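Local coordinates for calcium homeostasis modulator protein 5 (Homo sapiens, PDB 7D60) that forms undecameric large-pore channels whose gating and ion conductance are likely regulated by membrane lipids, at residues 47-55 with 124-132; 211-222 with 269-279. All blocks are in the same frame, centred on the assembly; numbering follows the deposited sequence.

Contact 1 (47-55 with 124-132); sequences NMTYGLVFL and FYECAMSGT
C127 SG is where several groups converge. N47 OD1 lies 3.4 Å from C127 SG, and the Y50 ring turns its edge to the same sulfur, with Y50 CD1 4.0 Å from C127 SG. The sulfur is also tied to C41 by a disulfide. The N47 side chain lies along the C127 backbone as well, its CB 3.4 Å from C127 O. With an alanine at N47 the amide is gone, and the C127 sulfur would probably lose that neighbour, opening a gap beside the disulfide. M48 starts with CG anti to the backbone N (chi1 -178°). Its chain then bends, bringing M48 SD within 3.4 Å of A128 O. At the other end, F54 CB sits over the centre of the F124 ring, 4.2 Å from its centroid. L55 CD1 meets the rim of that ring. The Y50 OH is hydrogen-bonded to Q180 of the second subunit. G51, A128 and G131 carry little or no side chain where the backbones come close, and the two axes approach to 7.1 Å. The result is an antiparallel helix pair, crossing at -152°, that joins S2 to S3 at the extracellular end of the transmembrane bundle.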
loop_
_atom_site.group_PDB
_atom_site.type_symbol
_atom_site.label_atom_id
_atom_site.label_comp_id
_atom_site.label_asym_id
_atom_site.label_seq_id
_atom_site.Cartn_x
_atom_site.Cartn_y
_atom_site.Cartn_z
ATOM N N ASN A 47 -11.837 -44.399 34.094
ATOM C CA ASN A 47 -12.631 -43.497 33.269
ATOM C C ASN A 47 -13.451 -42.542 34.115
ATOM O O ASN A 47 -13.650 -41.387 33.729
ATOM C CB ASN A 47 -13.562 -44.286 32.354
ATOM C CG ASN A 47 -13.038 -44.391 30.959
ATOM O OD1 ASN A 47 -12.102 -43.701 30.596
ATOM N ND2 ASN A 47 -13.666 -45.223 30.153
ATOM N N MET A 48 -13.947 -43.018 35.256
ATOM C CA MET A 48 -14.824 -42.208 36.091
ATOM C C MET A 48 -14.070 -41.052 36.728
ATOM O O MET A 48 -14.563 -39.927 36.742
ATOM C CB MET A 48 -15.477 -43.080 37.157
ATOM C CG MET A 48 -16.442 -42.350 38.061
ATOM S SD MET A 48 -17.878 -41.695 37.199
ATOM C CE MET A 48 -19.073 -42.986 37.514
ATOM N N THR A 49 -12.860 -41.299 37.229
ATOM C CA THR A 49 -12.091 -40.239 37.872
ATOM C C THR A 49 -11.521 -39.254 36.861
ATOM O O THR A 49 -11.406 -38.066 37.160
ATOM C CB THR A 49 -10.971 -40.853 38.707
ATOM O OG1 THR A 49 -11.490 -41.960 39.447
ATOM C CG2 THR A 49 -10.402 -39.847 39.681
ATOM N N TYR A 50 -11.183 -39.714 35.662
ATOM C CA TYR A 50 -10.530 -38.844 34.693
ATOM C C TYR A 50 -11.490 -37.821 34.099
ATOM O O TYR A 50 -11.121 -36.658 33.916
ATOM C CB TYR A 50 -9.903 -39.684 33.587
ATOM C CG TYR A 50 -9.180 -38.894 32.536
ATOM C CD1 TYR A 50 -9.717 -38.735 31.278
ATOM C CD2 TYR A 50 -7.955 -38.315 32.800
ATOM C CE1 TYR A 50 -9.054 -38.029 30.312
ATOM C CE2 TYR A 50 -7.289 -37.598 31.838
ATOM C CZ TYR A 50 -7.846 -37.458 30.598
ATOM O OH TYR A 50 -7.191 -36.745 29.632
ATOM N N GLY A 51 -12.718 -38.227 33.785
ATOM C CA GLY A 51 -13.653 -37.298 33.182
ATOM C C GLY A 51 -14.335 -36.387 34.168
ATOM O O GLY A 51 -14.781 -35.302 33.788
ATOM N N LEU A 52 -14.413 -36.798 35.424
ATOM C CA LEU A 52 -15.062 -36.039 36.475
ATOM C C LEU A 52 -14.122 -35.034 37.126
ATOM O O LEU A 52 -14.576 -34.204 37.914
ATOM C CB LEU A 52 -15.611 -37.018 37.510
ATOM C CG LEU A 52 -16.705 -36.726 38.510
ATOM C CD1 LEU A 52 -17.949 -36.437 37.736
ATOM C CD2 LEU A 52 -16.915 -37.950 39.353
ATOM N N VAL A 53 -12.830 -35.101 36.823
ATOM C CA VAL A 53 -11.858 -34.101 37.254
ATOM C C VAL A 53 -11.756 -32.966 36.244
ATOM O O VAL A 53 -11.685 -31.798 36.620
ATOM C CB VAL A 53 -10.496 -34.791 37.510
ATOM C CG1 VAL A 53 -9.336 -33.833 37.414
ATOM C CG2 VAL A 53 -10.487 -35.421 38.879
ATOM N N PHE A 54 -11.829 -33.264 34.948
ATOM C CA PHE A 54 -11.850 -32.217 33.932
ATOM C C PHE A 54 -13.139 -31.405 33.937
ATOM O O PHE A 54 -13.192 -30.356 33.293
ATOM C CB PHE A 54 -11.652 -32.824 32.549
ATOM C CG PHE A 54 -10.231 -32.846 32.087
ATOM C CD1 PHE A 54 -9.361 -33.827 32.525
ATOM C CD2 PHE A 54 -9.773 -31.902 31.189
ATOM C CE1 PHE A 54 -8.064 -33.854 32.088
ATOM C CE2 PHE A 54 -8.477 -31.926 30.750
ATOM C CZ PHE A 54 -7.621 -32.903 31.199
ATOM N N LEU A 55 -14.173 -31.868 34.631
ATOM C CA LEU A 55 -15.440 -31.168 34.771
ATOM C C LEU A 55 -15.441 -30.228 35.971
ATOM O O LEU A 55 -15.834 -29.066 35.851
ATOM C CB LEU A 55 -16.566 -32.196 34.903
ATOM C CG LEU A 55 -17.979 -31.940 34.394
ATOM C CD1 LEU A 55 -17.969 -31.420 32.985
ATOM C CD2 LEU A 55 -18.755 -33.228 34.470
ATOM N N PHE A 124 -16.651 -34.723 28.111
ATOM C CA PHE A 124 -16.270 -35.070 29.474
ATOM C C PHE A 124 -17.283 -35.999 30.122
ATOM O O PHE A 124 -16.913 -36.815 30.968
ATOM C CB PHE A 124 -16.111 -33.819 30.343
ATOM C CG PHE A 124 -15.106 -32.823 29.832
ATOM C CD1 PHE A 124 -15.275 -31.478 30.085
ATOM C CD2 PHE A 124 -13.994 -33.221 29.121
ATOM C CE1 PHE A 124 -14.368 -30.551 29.628
ATOM C CE2 PHE A 124 -13.087 -32.292 28.657
ATOM C CZ PHE A 124 -13.275 -30.959 28.914
ATOM N N TYR A 125 -18.555 -35.888 29.748
ATOM C CA TYR A 125 -19.581 -36.759 30.307
ATOM C C TYR A 125 -19.556 -38.135 29.666
ATOM O O TYR A 125 -19.892 -39.122 30.323
ATOM C CB TYR A 125 -20.956 -36.110 30.132
ATOM C CG TYR A 125 -22.152 -36.905 30.627
ATOM C CD1 TYR A 125 -22.594 -36.781 31.931
ATOM C CD2 TYR A 125 -22.865 -37.745 29.773
ATOM C CE1 TYR A 125 -23.685 -37.489 32.381
ATOM C CE2 TYR A 125 -23.950 -38.452 30.213
ATOM C CZ TYR A 125 -24.356 -38.320 31.516
ATOM O OH TYR A 125 -25.446 -39.025 31.955
ATOM N N GLU A 126 -19.182 -38.209 28.390
ATOM C CA GLU A 126 -19.125 -39.485 27.690
ATOM C C GLU A 126 -18.020 -40.375 28.251
ATOM O O GLU A 126 -18.201 -41.591 28.383
ATOM C CB GLU A 126 -18.934 -39.220 26.198
ATOM C CG GLU A 126 -18.426 -40.376 25.374
ATOM C CD GLU A 126 -18.135 -39.970 23.945
ATOM O OE1 GLU A 126 -18.722 -38.970 23.484
ATOM O OE2 GLU A 126 -17.322 -40.644 23.284
ATOM N N CYS A 127 -16.885 -39.778 28.620
ATOM C CA CYS A 127 -15.808 -40.526 29.261
ATOM C C CYS A 127 -16.195 -40.964 30.669
ATOM O O CYS A 127 -15.868 -42.077 31.085
ATOM C CB CYS A 127 -14.537 -39.675 29.280
ATOM S SG CYS A 127 -12.986 -40.514 29.702
ATOM N N ALA A 128 -16.911 -40.121 31.410
ATOM C CA ALA A 128 -17.199 -40.431 32.805
ATOM C C ALA A 128 -18.372 -41.393 32.959
ATOM O O ALA A 128 -18.377 -42.218 33.877
ATOM C CB ALA A 128 -17.465 -39.146 33.583
ATOM N N MET A 129 -19.382 -41.300 32.093
ATOM C CA MET A 129 -20.538 -42.187 32.172
ATOM C C MET A 129 -20.243 -43.588 31.650
ATOM O O MET A 129 -20.986 -44.520 31.974
ATOM C CB MET A 129 -21.716 -41.568 31.407
ATOM C CG MET A 129 -23.101 -42.116 31.726
ATOM S SD MET A 129 -23.371 -42.535 33.452
ATOM C CE MET A 129 -23.736 -40.931 34.146
ATOM N N SER A 130 -19.168 -43.761 30.874
ATOM C CA SER A 130 -18.807 -45.078 30.363
ATOM C C SER A 130 -18.396 -46.025 31.484
ATOM O O SER A 130 -18.806 -47.190 31.501
ATOM C CB SER A 130 -17.678 -44.953 29.348
ATOM O OG SER A 130 -17.987 -43.994 28.362
ATOM N N GLY A 131 -17.597 -45.548 32.427
ATOM C CA GLY A 131 -17.160 -46.399 33.511
ATOM C C GLY A 131 -18.023 -46.313 34.748
ATOM O O GLY A 131 -17.503 -46.109 35.847
ATOM N N THR A 132 -19.336 -46.489 34.603
ATOM C CA THR A 132 -20.227 -46.232 35.731
ATOM C C THR A 132 -20.296 -47.402 36.714
ATOM O O THR A 132 -20.251 -47.172 37.928
ATOM C CB THR A 132 -21.618 -45.820 35.227
ATOM O OG1 THR A 132 -22.517 -45.693 36.334
ATOM C CG2 THR A 132 -22.182 -46.770 34.181
#

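Contact 2 (211-222 with 269-279); sequences QLSFWKTYAQKE and HSFHQSQQHYS
Segment 211-222 of helix 209-246 faces an irregular chain, 269-279, and the backbones come nearest at W215 and Y278, whose CA atoms are 6.1 Å apart. An aromatic cluster of F214, W215, H269, F271 and Y278 fills the contact. W215 meets three of the other rings; Y278 links it to F214. The edge of F214 meets one face of the Y278 ring in a T-shaped pair, planes at 83°. Y278 directs its edge at the face of the W215 five-membered ring. F271 CD1 lies over one W215 face near its rim, the rings meeting obliquely, and W215 CH2 is 3.6 Å from F271 CB. H269 meets the W215 rim. Y278 CB also packs on Y218, 3.6 Å from Y218 CD2. The Y218 hydroxyl bonds N241 of the third subunit. S279 is the N-cap of helix 280-287, its OG bonded to the H282 backbone N, while the E222 carboxylate lies close by. Q276 NE2 bonds the P257 carbonyl of the third subunit. Q211 runs out extended (chi2 176°) to the rim of the cluster and gives two weak hydrogen bonds from one amide nitrogen: Q211 NE2 is 3.2 Å from Q276 OE1 and 3.3 Å from Y278 OH.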
loop_
_atom_site.group_PDB
_atom_site.type_symbol
_atom_site.label_atom_id
_atom_site.label_comp_id
_atom_site.label_asym_id
_atom_site.label_seq_id
_atom_site.Cartn_x
_atom_site.Cartn_y
_atom_site.Cartn_z
ATOM N N GLN A 211 -34.190 7.323 45.091
ATOM C CA GLN A 211 -33.182 7.504 46.124
ATOM C C GLN A 211 -32.050 6.497 45.984
ATOM O O GLN A 211 -30.916 6.788 46.366
ATOM C CB GLN A 211 -33.823 7.392 47.500
ATOM C CG GLN A 211 -33.042 8.058 48.585
ATOM C CD GLN A 211 -33.751 8.022 49.908
ATOM O OE1 GLN A 211 -34.864 7.521 50.011
ATOM N NE2 GLN A 211 -33.112 8.551 50.935
ATOM N N LEU A 212 -32.334 5.316 45.443
ATOM C CA LEU A 212 -31.288 4.339 45.182
ATOM C C LEU A 212 -30.401 4.753 44.022
ATOM O O LEU A 212 -29.242 4.340 43.963
ATOM C CB LEU A 212 -31.912 2.973 44.910
ATOM C CG LEU A 212 -31.005 1.748 44.874
ATOM C CD1 LEU A 212 -30.602 1.341 46.264
ATOM C CD2 LEU A 212 -31.699 0.617 44.171
ATOM N N SER A 213 -30.908 5.571 43.108
ATOM C CA SER A 213 -30.095 6.054 42.005
ATOM C C SER A 213 -29.146 7.159 42.440
ATOM O O SER A 213 -28.076 7.318 41.847
ATOM C CB SER A 213 -30.996 6.544 40.878
ATOM O OG SER A 213 -30.241 6.858 39.731
ATOM N N PHE A 214 -29.521 7.935 43.454
ATOM C CA PHE A 214 -28.612 8.920 44.021
ATOM C C PHE A 214 -27.561 8.268 44.902
ATOM O O PHE A 214 -26.415 8.717 44.922
ATOM C CB PHE A 214 -29.391 9.960 44.824
ATOM C CG PHE A 214 -28.517 10.952 45.517
ATOM C CD1 PHE A 214 -27.826 11.905 44.792
ATOM C CD2 PHE A 214 -28.360 10.921 46.886
ATOM C CE1 PHE A 214 -27.008 12.810 45.422
ATOM C CE2 PHE A 214 -27.539 11.818 47.514
ATOM C CZ PHE A 214 -26.866 12.766 46.782
ATOM N N TRP A 215 -27.949 7.221 45.631
ATOM C CA TRP A 215 -27.038 6.485 46.500
ATOM C C TRP A 215 -25.917 5.829 45.703
ATOM O O TRP A 215 -24.770 5.792 46.151
ATOM C CB TRP A 215 -27.856 5.457 47.282
ATOM C CG TRP A 215 -27.201 4.714 48.402
ATOM C CD1 TRP A 215 -25.903 4.774 48.797
ATOM C CD2 TRP A 215 -27.838 3.779 49.274
ATOM N NE1 TRP A 215 -25.689 3.933 49.853
ATOM C CE2 TRP A 215 -26.865 3.312 50.169
ATOM C CE3 TRP A 215 -29.141 3.291 49.384
ATOM C CZ2 TRP A 215 -27.151 2.385 51.159
ATOM C CZ3 TRP A 215 -29.422 2.371 50.365
ATOM C CH2 TRP A 215 -28.434 1.926 51.239
ATOM N N LYS A 216 -26.218 5.334 44.507
ATOM C CA LYS A 216 -25.179 4.739 43.677
ATOM C C LYS A 216 -24.273 5.784 43.049
ATOM O O LYS A 216 -23.110 5.493 42.766
ATOM C CB LYS A 216 -25.801 3.881 42.582
ATOM C CG LYS A 216 -26.319 2.552 43.060
ATOM C CD LYS A 216 -27.133 1.878 41.979
ATOM C CE LYS A 216 -27.749 0.583 42.473
ATOM N NZ LYS A 216 -26.923 -0.059 43.529
ATOM N N THR A 217 -24.785 6.987 42.800
ATOM C CA THR A 217 -23.948 8.051 42.262
ATOM C C THR A 217 -23.000 8.595 43.320
ATOM O O THR A 217 -21.858 8.945 43.012
ATOM C CB THR A 217 -24.825 9.170 41.704
ATOM O OG1 THR A 217 -25.873 8.598 40.918
ATOM C CG2 THR A 217 -24.022 10.110 40.836
ATOM N N TYR A 218 -23.454 8.667 44.572
ATOM C CA TYR A 218 -22.606 9.183 45.637
ATOM C C TYR A 218 -21.494 8.207 45.981
ATOM O O TYR A 218 -20.348 8.616 46.183
ATOM C CB TYR A 218 -23.435 9.495 46.878
ATOM C CG TYR A 218 -22.579 9.799 48.076
ATOM C CD1 TYR A 218 -21.809 10.946 48.122
ATOM C CD2 TYR A 218 -22.512 8.927 49.147
ATOM C CE1 TYR A 218 -21.011 11.224 49.203
ATOM C CE2 TYR A 218 -21.718 9.199 50.233
ATOM C CZ TYR A 218 -20.972 10.348 50.255
ATOM O OH TYR A 218 -20.177 10.626 51.335
ATOM N N ALA A 219 -21.809 6.914 46.054
ATOM C CA ALA A 219 -20.809 5.915 46.405
ATOM C C ALA A 219 -19.761 5.732 45.322
ATOM O O ALA A 219 -18.655 5.279 45.622
ATOM C CB ALA A 219 -21.481 4.579 46.696
ATOM N N GLN A 220 -20.073 6.079 44.082
ATOM C CA GLN A 220 -19.110 5.943 43.002
ATOM C C GLN A 220 -18.037 7.013 43.050
ATOM O O GLN A 220 -16.876 6.732 42.746
ATOM C CB GLN A 220 -19.817 5.990 41.650
ATOM C CG GLN A 220 -19.079 5.260 40.552
ATOM C CD GLN A 220 -18.088 6.147 39.831
ATOM O OE1 GLN A 220 -18.387 7.296 39.512
ATOM N NE2 GLN A 220 -16.896 5.620 39.579
ATOM N N LYS A 221 -18.392 8.240 43.406
ATOM C CA LYS A 221 -17.367 9.266 43.468
ATOM C C LYS A 221 -17.100 9.763 44.876
ATOM O O LYS A 221 -16.505 10.829 45.032
ATOM C CB LYS A 221 -17.721 10.435 42.568
ATOM C CG LYS A 221 -19.025 11.078 42.854
ATOM C CD LYS A 221 -19.475 11.741 41.595
ATOM C CE LYS A 221 -20.298 12.934 41.915
ATOM N NZ LYS A 221 -20.634 13.670 40.689
ATOM N N GLU A 222 -17.524 9.031 45.897
ATOM C CA GLU A 222 -16.802 9.109 47.152
ATOM C C GLU A 222 -15.511 8.313 47.048
ATOM O O GLU A 222 -14.536 8.624 47.731
ATOM C CB GLU A 222 -17.656 8.585 48.301
ATOM C CG GLU A 222 -17.090 8.883 49.670
ATOM C CD GLU A 222 -17.837 8.184 50.774
ATOM O OE1 GLU A 222 -18.725 7.368 50.466
ATOM O OE2 GLU A 222 -17.548 8.456 51.953
ATOM N N HIS A 269 -22.114 -0.556 56.613
ATOM C CA HIS A 269 -23.151 0.461 56.493
ATOM C C HIS A 269 -24.516 -0.168 56.250
ATOM O O HIS A 269 -24.686 -0.954 55.315
ATOM C CB HIS A 269 -22.819 1.430 55.361
ATOM C CG HIS A 269 -23.869 2.472 55.134
ATOM N ND1 HIS A 269 -24.468 3.160 56.164
ATOM C CD2 HIS A 269 -24.428 2.938 53.995
ATOM C CE1 HIS A 269 -25.351 4.007 55.670
ATOM N NE2 HIS A 269 -25.346 3.893 54.355
ATOM N N SER A 270 -25.489 0.203 57.079
ATOM C CA SER A 270 -26.883 -0.185 56.900
ATOM C C SER A 270 -27.745 1.067 56.912
ATOM O O SER A 270 -27.599 1.909 57.801
ATOM C CB SER A 270 -27.337 -1.142 57.999
ATOM O OG SER A 270 -27.269 -0.514 59.265
ATOM N N PHE A 271 -28.646 1.180 55.940
ATOM C CA PHE A 271 -29.448 2.387 55.795
ATOM C C PHE A 271 -30.515 2.480 56.880
ATOM O O PHE A 271 -31.117 1.480 57.273
ATOM C CB PHE A 271 -30.109 2.424 54.417
ATOM C CG PHE A 271 -30.674 3.767 54.050
ATOM C CD1 PHE A 271 -29.878 4.723 53.444
ATOM C CD2 PHE A 271 -32.004 4.076 54.303
ATOM C CE1 PHE A 271 -30.391 5.959 53.108
ATOM C CE2 PHE A 271 -32.521 5.313 53.972
ATOM C CZ PHE A 271 -31.713 6.252 53.372
ATOM N N HIS A 272 -30.748 3.702 57.355
ATOM C CA HIS A 272 -31.858 4.022 58.240
ATOM C C HIS A 272 -32.617 5.199 57.650
ATOM O O HIS A 272 -32.010 6.207 57.281
ATOM C CB HIS A 272 -31.378 4.358 59.650
ATOM C CG HIS A 272 -30.897 3.169 60.419
ATOM N ND1 HIS A 272 -29.624 3.083 60.938
ATOM C CD2 HIS A 272 -31.519 2.014 60.752
ATOM C CE1 HIS A 272 -29.482 1.926 61.559
ATOM N NE2 HIS A 272 -30.618 1.260 61.462
ATOM N N GLN A 273 -33.938 5.073 57.559
ATOM C CA GLN A 273 -34.732 6.106 56.913
ATOM C C GLN A 273 -35.069 7.270 57.835
ATOM O O GLN A 273 -35.557 8.294 57.351
ATOM C CB GLN A 273 -36.015 5.502 56.342
ATOM C CG GLN A 273 -37.039 5.093 57.374
ATOM C CD GLN A 273 -37.966 4.010 56.865
ATOM O OE1 GLN A 273 -37.612 3.240 55.971
ATOM N NE2 GLN A 273 -39.166 3.950 57.424
ATOM N N SER A 274 -34.816 7.145 59.139
ATOM C CA SER A 274 -35.019 8.274 60.042
ATOM C C SER A 274 -33.940 9.332 59.846
ATOM O O SER A 274 -34.242 10.520 59.686
ATOM C CB SER A 274 -35.041 7.787 61.489
ATOM O OG SER A 274 -33.863 7.065 61.797
ATOM N N GLN A 275 -32.675 8.921 59.862
ATOM C CA GLN A 275 -31.545 9.789 59.545
ATOM C C GLN A 275 -30.851 9.184 58.338
ATOM O O GLN A 275 -30.166 8.164 58.462
ATOM C CB GLN A 275 -30.581 9.904 60.721
ATOM C CG GLN A 275 -31.237 10.270 62.035
ATOM C CD GLN A 275 -31.498 9.056 62.897
ATOM O OE1 GLN A 275 -30.863 8.016 62.729
ATOM N NE2 GLN A 275 -32.439 9.179 63.826
ATOM N N GLN A 276 -31.023 9.796 57.173
ATOM C CA GLN A 276 -30.579 9.180 55.928
ATOM C C GLN A 276 -29.123 9.550 55.669
ATOM O O GLN A 276 -28.808 10.671 55.268
ATOM C CB GLN A 276 -31.491 9.579 54.773
ATOM C CG GLN A 276 -31.969 11.019 54.773
ATOM C CD GLN A 276 -33.132 11.232 53.838
ATOM O OE1 GLN A 276 -33.852 10.294 53.506
ATOM N NE2 GLN A 276 -33.315 12.468 53.394
ATOM N N HIS A 277 -28.232 8.596 55.904
ATOM C CA HIS A 277 -26.823 8.723 55.571
ATOM C C HIS A 277 -26.493 7.742 54.459
ATOM O O HIS A 277 -26.982 6.612 54.459
ATOM C CB HIS A 277 -25.946 8.456 56.790
ATOM C CG HIS A 277 -26.253 9.336 57.957
ATOM N ND1 HIS A 277 -26.691 8.843 59.165
ATOM C CD2 HIS A 277 -26.182 10.679 58.102
ATOM C CE1 HIS A 277 -26.879 9.844 60.003
ATOM N NE2 HIS A 277 -26.578 10.969 59.382
ATOM N N TYR A 278 -25.668 8.172 53.515
ATOM C CA TYR A 278 -25.403 7.391 52.319
ATOM C C TYR A 278 -24.084 6.636 52.369
ATOM O O TYR A 278 -23.770 5.913 51.423
ATOM C CB TYR A 278 -25.448 8.296 51.091
ATOM C CG TYR A 278 -26.804 8.910 50.878
ATOM C CD1 TYR A 278 -27.854 8.155 50.378
ATOM C CD2 TYR A 278 -27.044 10.233 51.199
ATOM C CE1 TYR A 278 -29.097 8.706 50.195
ATOM C CE2 TYR A 278 -28.282 10.789 51.020
ATOM C CZ TYR A 278 -29.304 10.022 50.518
ATOM O OH TYR A 278 -30.542 10.580 50.338
ATOM N N SER A 279 -23.310 6.785 53.438
ATOM C CA SER A 279 -22.139 5.955 53.680
ATOM C C SER A 279 -21.881 5.948 55.174
ATOM O O SER A 279 -22.572 6.615 55.944
ATOM C CB SER A 279 -20.909 6.451 52.919
ATOM O OG SER A 279 -20.572 7.769 53.289
#

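In the fold
The two contacts lie on opposite sides of the centre of the chain, 50 Å apart between centres and about 32 Å between nearest atoms. They share no helix and come in series along the sequence. Contact 1 joins helix 47-68 to helix 123-130 at the extracellular end of the membrane domain. Contact 2 comes later, after the long helix 168-203, and folds the tail between helices 259-264 and 280-287 back onto helix 209-246 on what is inferred to be the cytoplasmic side. Both reach neighbouring copies, contact 1 the second subunit and contact 2 the third. The subunit is thus tied together on both its extracellular and cytoplasmic sides, each time beside one neighbouring subunit.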